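Local coordinates for sister chromatid cohesion protein (Chaetomium thermophilum, PDB 5T8V) that probably acts as a cohesin loader on chromatin, this chain being the HEAT-repeat C-terminal fragment of the SCC2/Nipped-B protein, at residues T1165-A1170 with H1231-V1236; Q1205-Y1210 with S1276-E1281. One frame throughout, in Å; residues are numbered along the deposited sequence.

Overall arrangement
Both contacts join helices of the C-terminal region of this HEAT-repeat protein, and their centres lie about 13 Å apart. Contact 1 sets 1165-1170 against 1231-1236; contact 2 sets 1205-1210 against 1276-1281, so in sequence the four segments alternate. Helix 1200-1213 has a part in both: through Ile1207 it touches Ile1167 and Phe1233 of contact 1, and it supplies Ile1207 and Phe1208 to contact 2. The direct evidence is an apolar pair, Ile1167 CG2 lying 3.9 Å from Ile1207 CD1, and the packing of a methyl on a hydroxyl oxygen, Leu1169 CD2 lying 3.8 Å from Tyr1210 OH.

Contact 1. Residues T1165-A1170 with H1231-V1236; sequences TFITLA and HLFMEV
Helix-on-helix packing inside the C-terminal part of an Scc2 HEAT-repeat array brings Ile1167 of helix 1163-1169, and Ala1170 just after it in sequence, against Leu1232 and Phe1233 in the first turn of helix 1231-1240. The contact is modest, 147 Å² summed over both sides, and no hydrogen bond crosses it. The backbones are closest at two points, where Ile1167 CA to Phe1233 CA and Ala1170 CA to Leu1232 CA both measure 7.1 Å.

At the first of these, the methyl CG2 of Ile1167 sits over one face of the Phe1233 ring. It stands 4.1 Å above the ring plane and is displaced toward the rim, meeting CD2 at 4.2 Å and CE2 at the same distance instead of the ring centre. The phenylalanine takes the torsion that carries CG away from its own backbone nitrogen (chi1 -159°), and the ring lies nearer 1165-1170 than the first bond of the side chain would suggest.

The second point has a different chemistry. Leu1232 offers its CD2 methyl to the carbonyl oxygen of Ala1170, with CD2 to O at 3.7 Å, and its branching carbon CG lies 4.0 Å from that oxygen. This is van der Waals contact alone; the hydrogen bond that satisfies Ala1170 O comes from elsewhere, from Ser1178 OG. Ala1170 CB also points toward the partner helix but stays a little farther off.

Neighbouring helices pack around this contact. Ile1167 and Phe1233 both touch Ile1207 of helix 1200-1213, Ile1167 also reaches His1185 of helix 1175-1191, and the Phe1233 ring meets Phe1248 of helix 1243-1254 with the planes at about 50°.

Contact 2. Residues Q1205-Y1210 with S1276-E1281; sequences QSIFAY and SRFIIE
Ile1207 is the first residue of 1205-1210 to touch 1276-1281: its CG2 methyl approaches CZ of Phe1278 at 3.9 Å, the two side chains crossing at about a right angle. Its longer CG1 arm leads away from 1276-1281. Phe1208 follows and makes the larger contact. Its CA lies over one face of the Phe1278 ring, 4.0 Å above the plane near the rim, and its CB forms an off-centre CH-pi contact, 4.2 Å from the ring centroid. Farther out, CD1 of Phe1208 reaches CG of Phe1278 at 3.4 Å. The rings are obliquely disposed, with centroids 5.2 Å apart and planes at 48°. The two side chains slide past each other in opposite directions; in both, CG is set on the far side of CB from the backbone N (chi1 172° in Phe1208, 168° in Phe1278). Phe1208 also meets the ring of Tyr1275. Replacing Phe1278 with an alanine would probably leave CG2 of Ile1207 and CB of Phe1208 without their aromatic partner and open a gap between the helices. All three touching residues are buried and no polar bond crosses between the segments, which implies that this joint depends on hydrophobic burial and the fit of its aromatic surfaces.

Contact 1. Residues T1165-A1170 with H1231-V1236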
ATOM      1  N   THR A1165     -11.374 -23.401  37.921  1.00 43.96           N
ATOM      2  CA  THR A1165     -10.584 -24.326  37.116  1.00 42.64           C
ATOM      3  C   THR A1165     -10.430 -23.815  35.689  1.00 41.87           C
ATOM      4  O   THR A1165      -9.323 -23.801  35.142  1.00 41.67           O
ATOM      5  CB  THR A1165     -11.221 -25.719  37.129  1.00 41.69           C
ATOM      6  OG1 THR A1165     -11.182 -26.249  38.460  1.00 42.60           O
ATOM      7  CG2 THR A1165     -10.475 -26.672  36.190  1.00 40.36           C
ATOM      8  N   PHE A1166     -11.532 -23.393  35.064  1.00 44.41           N
ATOM      9  CA  PHE A1166     -11.451 -22.911  33.688  1.00 44.17           C
ATOM     10  C   PHE A1166     -10.749 -21.560  33.614  1.00 45.86           C
ATOM     11  O   PHE A1166      -9.979 -21.307  32.679  1.00 45.54           O
ATOM     12  CB  PHE A1166     -12.847 -22.823  33.073  1.00 43.47           C
ATOM     13  CG  PHE A1166     -13.370 -24.140  32.572  1.00 42.93           C
ATOM     14  CD1 PHE A1166     -12.755 -24.789  31.515  1.00 42.59           C
ATOM     15  CD2 PHE A1166     -14.477 -24.722  33.152  1.00 42.90           C
ATOM     16  CE1 PHE A1166     -13.236 -26.001  31.051  1.00 41.57           C
ATOM     17  CE2 PHE A1166     -14.965 -25.934  32.691  1.00 42.51           C
ATOM     18  CZ  PHE A1166     -14.344 -26.574  31.641  1.00 41.75           C
ATOM     19  N   ILE A1167     -11.004 -20.681  34.584  1.00 46.53           N
ATOM     20  CA  ILE A1167     -10.258 -19.427  34.655  1.00 46.70           C
ATOM     21  C   ILE A1167      -8.763 -19.713  34.707  1.00 46.34           C
ATOM     22  O   ILE A1167      -7.953 -18.983  34.121  1.00 46.69           O
ATOM     23  CB  ILE A1167     -10.720 -18.598  35.868  1.00 47.77           C
ATOM     24  CG1 ILE A1167     -12.197 -18.223  35.724  1.00 47.55           C
ATOM     25  CG2 ILE A1167      -9.871 -17.338  36.012  1.00 48.28           C
ATOM     26  CD1 ILE A1167     -12.800 -17.583  36.960  1.00 48.62           C
ATOM     27  N   THR A1168      -8.374 -20.783  35.403  1.00 44.54           N
ATOM     28  CA  THR A1168      -6.961 -21.129  35.522  1.00 44.90           C
ATOM     29  C   THR A1168      -6.425 -21.722  34.225  1.00 43.79           C
ATOM     30  O   THR A1168      -5.330 -21.364  33.776  1.00 44.45           O
ATOM     31  CB  THR A1168      -6.763 -22.111  36.678  1.00 45.08           C
ATOM     32  OG1 THR A1168      -7.348 -21.575  37.871  1.00 46.28           O
ATOM     33  CG2 THR A1168      -5.287 -22.363  36.923  1.00 45.90           C
ATOM     34  N   LEU A1169      -7.179 -22.632  33.608  1.00 42.97           N
ATOM     35  CA  LEU A1169      -6.730 -23.264  32.376  1.00 42.01           C
ATOM     36  C   LEU A1169      -6.693 -22.290  31.207  1.00 42.31           C
ATOM     37  O   LEU A1169      -6.001 -22.556  30.218  1.00 42.10           O
ATOM     38  CB  LEU A1169      -7.635 -24.449  32.040  1.00 40.56           C
ATOM     39  CG  LEU A1169      -7.596 -25.610  33.040  1.00 40.26           C
ATOM     40  CD1 LEU A1169      -8.732 -26.582  32.781  1.00 39.12           C
ATOM     41  CD2 LEU A1169      -6.255 -26.333  32.982  1.00 40.33           C
ATOM     42  N   ALA A1170      -7.416 -21.170  31.293  1.00 54.90           N
ATOM     43  CA  ALA A1170      -7.375 -20.183  30.221  1.00 56.05           C
ATOM     44  C   ALA A1170      -5.991 -19.569  30.064  1.00 59.05           C
ATOM     45  O   ALA A1170      -5.679 -19.038  28.992  1.00 59.42           O
ATOM     46  CB  ALA A1170      -8.405 -19.084  30.474  1.00 56.68           C
ATOM     47  N   HIS A1231      -4.513 -11.338  31.140  1.00 60.30           N
ATOM     48  CA  HIS A1231      -5.123 -10.527  30.092  1.00 62.45           C
ATOM     49  C   HIS A1231      -6.408 -11.161  29.576  1.00 64.63           C
ATOM     50  O   HIS A1231      -7.326 -10.444  29.161  1.00 66.81           O
ATOM     51  CB  HIS A1231      -4.128 -10.293  28.951  1.00 62.75           C
ATOM     52  CG  HIS A1231      -4.202 -11.305  27.851  1.00 63.76           C
ATOM     53  ND1 HIS A1231      -3.461 -12.468  27.858  1.00 63.46           N
ATOM     54  CD2 HIS A1231      -4.907 -11.316  26.696  1.00 65.89           C
ATOM     55  CE1 HIS A1231      -3.716 -13.156  26.760  1.00 64.86           C
ATOM     56  NE2 HIS A1231      -4.592 -12.480  26.038  1.00 66.60           N
ATOM     57  N   LEU A1232      -6.502 -12.493  29.599  1.00 61.90           N
ATOM     58  CA  LEU A1232      -7.781 -13.139  29.322  1.00 62.35           C
ATOM     59  C   LEU A1232      -8.798 -12.782  30.395  1.00 62.74           C
ATOM     60  O   LEU A1232      -9.910 -12.334  30.092  1.00 63.73           O
ATOM     61  CB  LEU A1232      -7.612 -14.659  29.238  1.00 60.91           C
ATOM     62  CG  LEU A1232      -6.770 -15.272  28.113  1.00 60.70           C
ATOM     63  CD1 LEU A1232      -6.937 -14.508  26.804  1.00 62.46           C
ATOM     64  CD2 LEU A1232      -5.301 -15.374  28.520  1.00 59.53           C
ATOM     65  N   PHE A1233      -8.422 -12.964  31.663  1.00 60.23           N
ATOM     66  CA  PHE A1233      -9.308 -12.639  32.775  1.00 61.92           C
ATOM     67  C   PHE A1233      -9.939 -11.266  32.582  1.00 65.35           C
ATOM     68  O   PHE A1233     -11.159 -11.137  32.431  1.00 66.76           O
ATOM     69  CB  PHE A1233      -8.520 -12.702  34.089  1.00 61.08           C
ATOM     70  CG  PHE A1233      -9.373 -12.882  35.317  1.00 61.48           C
ATOM     71  CD1 PHE A1233     -10.728 -12.586  35.307  1.00 62.61           C
ATOM     72  CD2 PHE A1233      -8.808 -13.348  36.491  1.00 61.04           C
ATOM     73  CE1 PHE A1233     -11.498 -12.755  36.440  1.00 62.84           C
ATOM     74  CE2 PHE A1233      -9.574 -13.520  37.630  1.00 61.25           C
ATOM     75  CZ  PHE A1233     -10.920 -13.222  37.603  1.00 61.85           C
ATOM     76  N   MET A1234      -9.108 -10.221  32.564  1.00 85.93           N
ATOM     77  CA  MET A1234      -9.637  -8.871  32.417  1.00 88.78           C
ATOM     78  C   MET A1234     -10.416  -8.710  31.121  1.00 90.58           C
ATOM     79  O   MET A1234     -11.396  -7.958  31.079  1.00 92.84           O
ATOM     80  CB  MET A1234      -8.501  -7.853  32.487  1.00 90.81           C
ATOM     81  CG  MET A1234      -7.948  -7.667  33.891  1.00 91.37           C
ATOM     82  SD  MET A1234      -7.146  -6.074  34.135  1.00 94.67           S
ATOM     83  CE  MET A1234      -8.534  -4.958  33.981  1.00 96.31           C
ATOM     84  N   GLU A1235     -10.010  -9.408  30.056  1.00 77.34           N
ATOM     85  CA  GLU A1235     -10.772  -9.331  28.816  1.00 81.04           C
ATOM     86  C   GLU A1235     -12.208  -9.783  29.043  1.00 85.81           C
ATOM     87  O   GLU A1235     -13.153  -9.144  28.566  1.00 88.03           O
ATOM     88  CB  GLU A1235     -10.107 -10.170  27.725  1.00 78.20           C
ATOM     89  CG  GLU A1235     -10.705  -9.949  26.344  1.00 80.02           C
ATOM     90  CD  GLU A1235      -9.827 -10.485  25.229  1.00 80.97           C
ATOM     91  OE1 GLU A1235      -9.919 -11.692  24.923  1.00 80.00           O
ATOM     92  OE2 GLU A1235      -9.038  -9.697  24.664  1.00 82.01           O
ATOM     93  N   VAL A1236     -12.393 -10.871  29.796  1.00 52.33           N
ATOM     94  CA  VAL A1236     -13.740 -11.319  30.132  1.00 54.15           C
ATOM     95  C   VAL A1236     -14.454 -10.266  30.967  1.00 52.75           C
ATOM     96  O   VAL A1236     -15.672 -10.086  30.846  1.00 53.93           O
ATOM     97  CB  VAL A1236     -13.680 -12.678  30.855  1.00 58.97           C
ATOM     98  CG1 VAL A1236     -15.072 -13.116  31.307  1.00 60.85           C
ATOM     99  CG2 VAL A1236     -13.065 -13.728  29.944  1.00 60.50           C
TER

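Contact 2. Residues Q1205-Y1210 with S1276-E1281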
ATOM      1  N   GLN A1205      -4.952 -16.579  42.966  1.00 47.63           N
ATOM      2  CA  GLN A1205      -4.048 -17.551  43.572  1.00 48.75           C
ATOM      3  C   GLN A1205      -3.934 -18.803  42.712  1.00 49.05           C
ATOM      4  O   GLN A1205      -2.839 -19.350  42.534  1.00 49.09           O
ATOM      5  CB  GLN A1205      -4.536 -17.913  44.976  1.00 50.78           C
ATOM      6  CG  GLN A1205      -4.551 -16.743  45.952  1.00 51.84           C
ATOM      7  CD  GLN A1205      -5.456 -16.989  47.146  1.00 53.40           C
ATOM      8  OE1 GLN A1205      -5.972 -18.092  47.336  1.00 54.35           O
ATOM      9  NE2 GLN A1205      -5.662 -15.953  47.953  1.00 53.36           N
ATOM     10  N   SER A1206      -5.058 -19.263  42.160  1.00 40.91           N
ATOM     11  CA  SER A1206      -5.046 -20.461  41.327  1.00 41.16           C
ATOM     12  C   SER A1206      -4.212 -20.247  40.071  1.00 40.69           C
ATOM     13  O   SER A1206      -3.407 -21.104  39.695  1.00 41.15           O
ATOM     14  CB  SER A1206      -6.476 -20.857  40.960  1.00 40.97           C
ATOM     15  OG  SER A1206      -6.487 -21.986  40.107  1.00 41.23           O
ATOM     16  N   ILE A1207      -4.398 -19.109  39.401  1.00 40.16           N
ATOM     17  CA  ILE A1207      -3.623 -18.831  38.196  1.00 40.15           C
ATOM     18  C   ILE A1207      -2.137 -18.801  38.519  1.00 40.59           C
ATOM     19  O   ILE A1207      -1.311 -19.328  37.762  1.00 41.05           O
ATOM     20  CB  ILE A1207      -4.091 -17.514  37.546  1.00 39.83           C
ATOM     21  CG1 ILE A1207      -5.527 -17.664  37.033  1.00 39.75           C
ATOM     22  CG2 ILE A1207      -3.156 -17.118  36.397  1.00 40.16           C
ATOM     23  CD1 ILE A1207      -6.143 -16.376  36.525  1.00 39.74           C
ATOM     24  N   PHE A1208      -1.769 -18.191  39.649  1.00 43.29           N
ATOM     25  CA  PHE A1208      -0.359 -18.137  40.021  1.00 44.07           C
ATOM     26  C   PHE A1208       0.195 -19.534  40.278  1.00 45.54           C
ATOM     27  O   PHE A1208       1.249 -19.902  39.746  1.00 45.64           O
ATOM     28  CB  PHE A1208      -0.166 -17.251  41.252  1.00 44.32           C
ATOM     29  CG  PHE A1208       1.227 -17.301  41.812  1.00 45.32           C
ATOM     30  CD1 PHE A1208       2.295 -16.796  41.090  1.00 45.05           C
ATOM     31  CD2 PHE A1208       1.469 -17.859  43.056  1.00 47.26           C
ATOM     32  CE1 PHE A1208       3.578 -16.844  41.599  1.00 46.61           C
ATOM     33  CE2 PHE A1208       2.751 -17.908  43.570  1.00 48.73           C
ATOM     34  CZ  PHE A1208       3.805 -17.400  42.840  1.00 48.40           C
ATOM     35  N   ALA A1209      -0.500 -20.326  41.099  1.00 55.72           N
ATOM     36  CA  ALA A1209      -0.039 -21.684  41.377  1.00 55.93           C
ATOM     37  C   ALA A1209       0.083 -22.496  40.094  1.00 55.14           C
ATOM     38  O   ALA A1209       0.995 -23.317  39.952  1.00 55.85           O
ATOM     39  CB  ALA A1209      -0.987 -22.370  42.359  1.00 55.98           C
ATOM     40  N   TYR A1210      -0.827 -22.273  39.146  1.00 47.81           N
ATOM     41  CA  TYR A1210      -0.786 -22.999  37.881  1.00 48.32           C
ATOM     42  C   TYR A1210       0.432 -22.594  37.060  1.00 48.03           C
ATOM     43  O   TYR A1210       1.144 -23.450  36.524  1.00 47.69           O
ATOM     44  CB  TYR A1210      -2.078 -22.743  37.107  1.00 46.92           C
ATOM     45  CG  TYR A1210      -2.214 -23.519  35.816  1.00 46.64           C
ATOM     46  CD1 TYR A1210      -2.531 -24.869  35.826  1.00 47.79           C
ATOM     47  CD2 TYR A1210      -2.048 -22.895  34.588  1.00 46.39           C
ATOM     48  CE1 TYR A1210      -2.667 -25.582  34.649  1.00 48.60           C
ATOM     49  CE2 TYR A1210      -2.181 -23.597  33.405  1.00 47.29           C
ATOM     50  CZ  TYR A1210      -2.491 -24.940  33.441  1.00 48.41           C
ATOM     51  OH  TYR A1210      -2.624 -25.647  32.264  1.00 49.23           O
ATOM     52  N   SER A1276       3.408 -11.680  44.885  1.00 68.34           N
ATOM     53  CA  SER A1276       3.312 -10.235  44.712  1.00 68.38           C
ATOM     54  C   SER A1276       3.931  -9.801  43.390  1.00 66.73           C
ATOM     55  O   SER A1276       3.316  -9.061  42.614  1.00 66.73           O
ATOM     56  CB  SER A1276       3.992  -9.524  45.883  1.00 70.83           C
ATOM     57  OG  SER A1276       3.345  -9.826  47.108  1.00 73.06           O
ATOM     58  N   ARG A1277       5.156 -10.254  43.116  1.00 56.79           N
ATOM     59  CA  ARG A1277       5.779  -9.974  41.827  1.00 55.73           C
ATOM     60  C   ARG A1277       4.876 -10.416  40.684  1.00 53.24           C
ATOM     61  O   ARG A1277       4.667  -9.676  39.713  1.00 52.27           O
ATOM     62  CB  ARG A1277       7.133 -10.678  41.739  1.00 57.42           C
ATOM     63  CG  ARG A1277       7.855 -10.446  40.420  1.00 58.19           C
ATOM     64  CD  ARG A1277       9.155 -11.222  40.346  1.00 59.87           C
ATOM     65  NE  ARG A1277      10.002 -10.741  39.259  1.00 61.50           N
ATOM     66  CZ  ARG A1277      11.247 -11.149  39.039  1.00 64.14           C
ATOM     67  NH1 ARG A1277      11.806 -12.055  39.831  1.00 65.51           N
ATOM     68  NH2 ARG A1277      11.938 -10.645  38.025  1.00 65.41           N
ATOM     69  N   PHE A1278       4.328 -11.630  40.788  1.00 58.05           N
ATOM     70  CA  PHE A1278       3.479 -12.145  39.723  1.00 57.47           C
ATOM     71  C   PHE A1278       2.333 -11.192  39.414  1.00 57.36           C
ATOM     72  O   PHE A1278       2.004 -10.970  38.243  1.00 58.05           O
ATOM     73  CB  PHE A1278       2.931 -13.525  40.091  1.00 57.38           C
ATOM     74  CG  PHE A1278       1.835 -13.999  39.177  1.00 56.47           C
ATOM     75  CD1 PHE A1278       2.131 -14.499  37.922  1.00 56.80           C
ATOM     76  CD2 PHE A1278       0.509 -13.940  39.571  1.00 56.07           C
ATOM     77  CE1 PHE A1278       1.125 -14.930  37.076  1.00 56.79           C
ATOM     78  CE2 PHE A1278      -0.499 -14.369  38.733  1.00 55.82           C
ATOM     79  CZ  PHE A1278      -0.191 -14.865  37.484  1.00 56.33           C
ATOM     80  N   ILE A1279       1.712 -10.608  40.445  1.00 50.99           N
ATOM     81  CA  ILE A1279       0.513  -9.802  40.219  1.00 51.11           C
ATOM     82  C   ILE A1279       0.804  -8.309  40.109  1.00 50.57           C
ATOM     83  O   ILE A1279      -0.126  -7.535  39.851  1.00 50.78           O
ATOM     84  CB  ILE A1279      -0.562 -10.056  41.297  1.00 52.09           C
ATOM     85  CG1 ILE A1279      -0.075  -9.656  42.690  1.00 52.79           C
ATOM     86  CG2 ILE A1279      -0.984 -11.520  41.276  1.00 52.47           C
ATOM     87  CD1 ILE A1279      -1.160  -9.772  43.754  1.00 53.36           C
ATOM     88  N   ILE A1280       2.051  -7.875  40.285  1.00 57.65           N
ATOM     89  CA  ILE A1280       2.403  -6.498  39.928  1.00 58.31           C
ATOM     90  C   ILE A1280       2.900  -6.426  38.489  1.00 58.39           C
ATOM     91  O   ILE A1280       2.600  -5.468  37.765  1.00 58.43           O
ATOM     92  CB  ILE A1280       3.438  -5.906  40.912  1.00 59.10           C
ATOM     93  CG1 ILE A1280       4.775  -6.641  40.826  1.00 59.87           C
ATOM     94  CG2 ILE A1280       2.903  -5.920  42.336  1.00 59.04           C
ATOM     95  CD1 ILE A1280       5.810  -5.917  39.990  1.00 60.69           C
ATOM     96  N   GLU A1281       3.645  -7.446  38.050  1.00 54.39           N
ATOM     97  CA  GLU A1281       4.035  -7.510  36.647  1.00 54.79           C
ATOM     98  C   GLU A1281       2.812  -7.552  35.738  1.00 54.62           C
ATOM     99  O   GLU A1281       2.892  -7.148  34.571  1.00 54.85           O
ATOM    100  CB  GLU A1281       4.928  -8.726  36.410  1.00 54.60           C
ATOM    101  CG  GLU A1281       6.300  -8.617  37.052  1.00 55.63           C
ATOM    102  CD  GLU A1281       7.104  -9.899  36.938  1.00 57.01           C
ATOM    103  OE1 GLU A1281       6.538 -10.984  37.182  1.00 55.97           O
ATOM    104  OE2 GLU A1281       8.302  -9.822  36.598  1.00 59.15           O
TER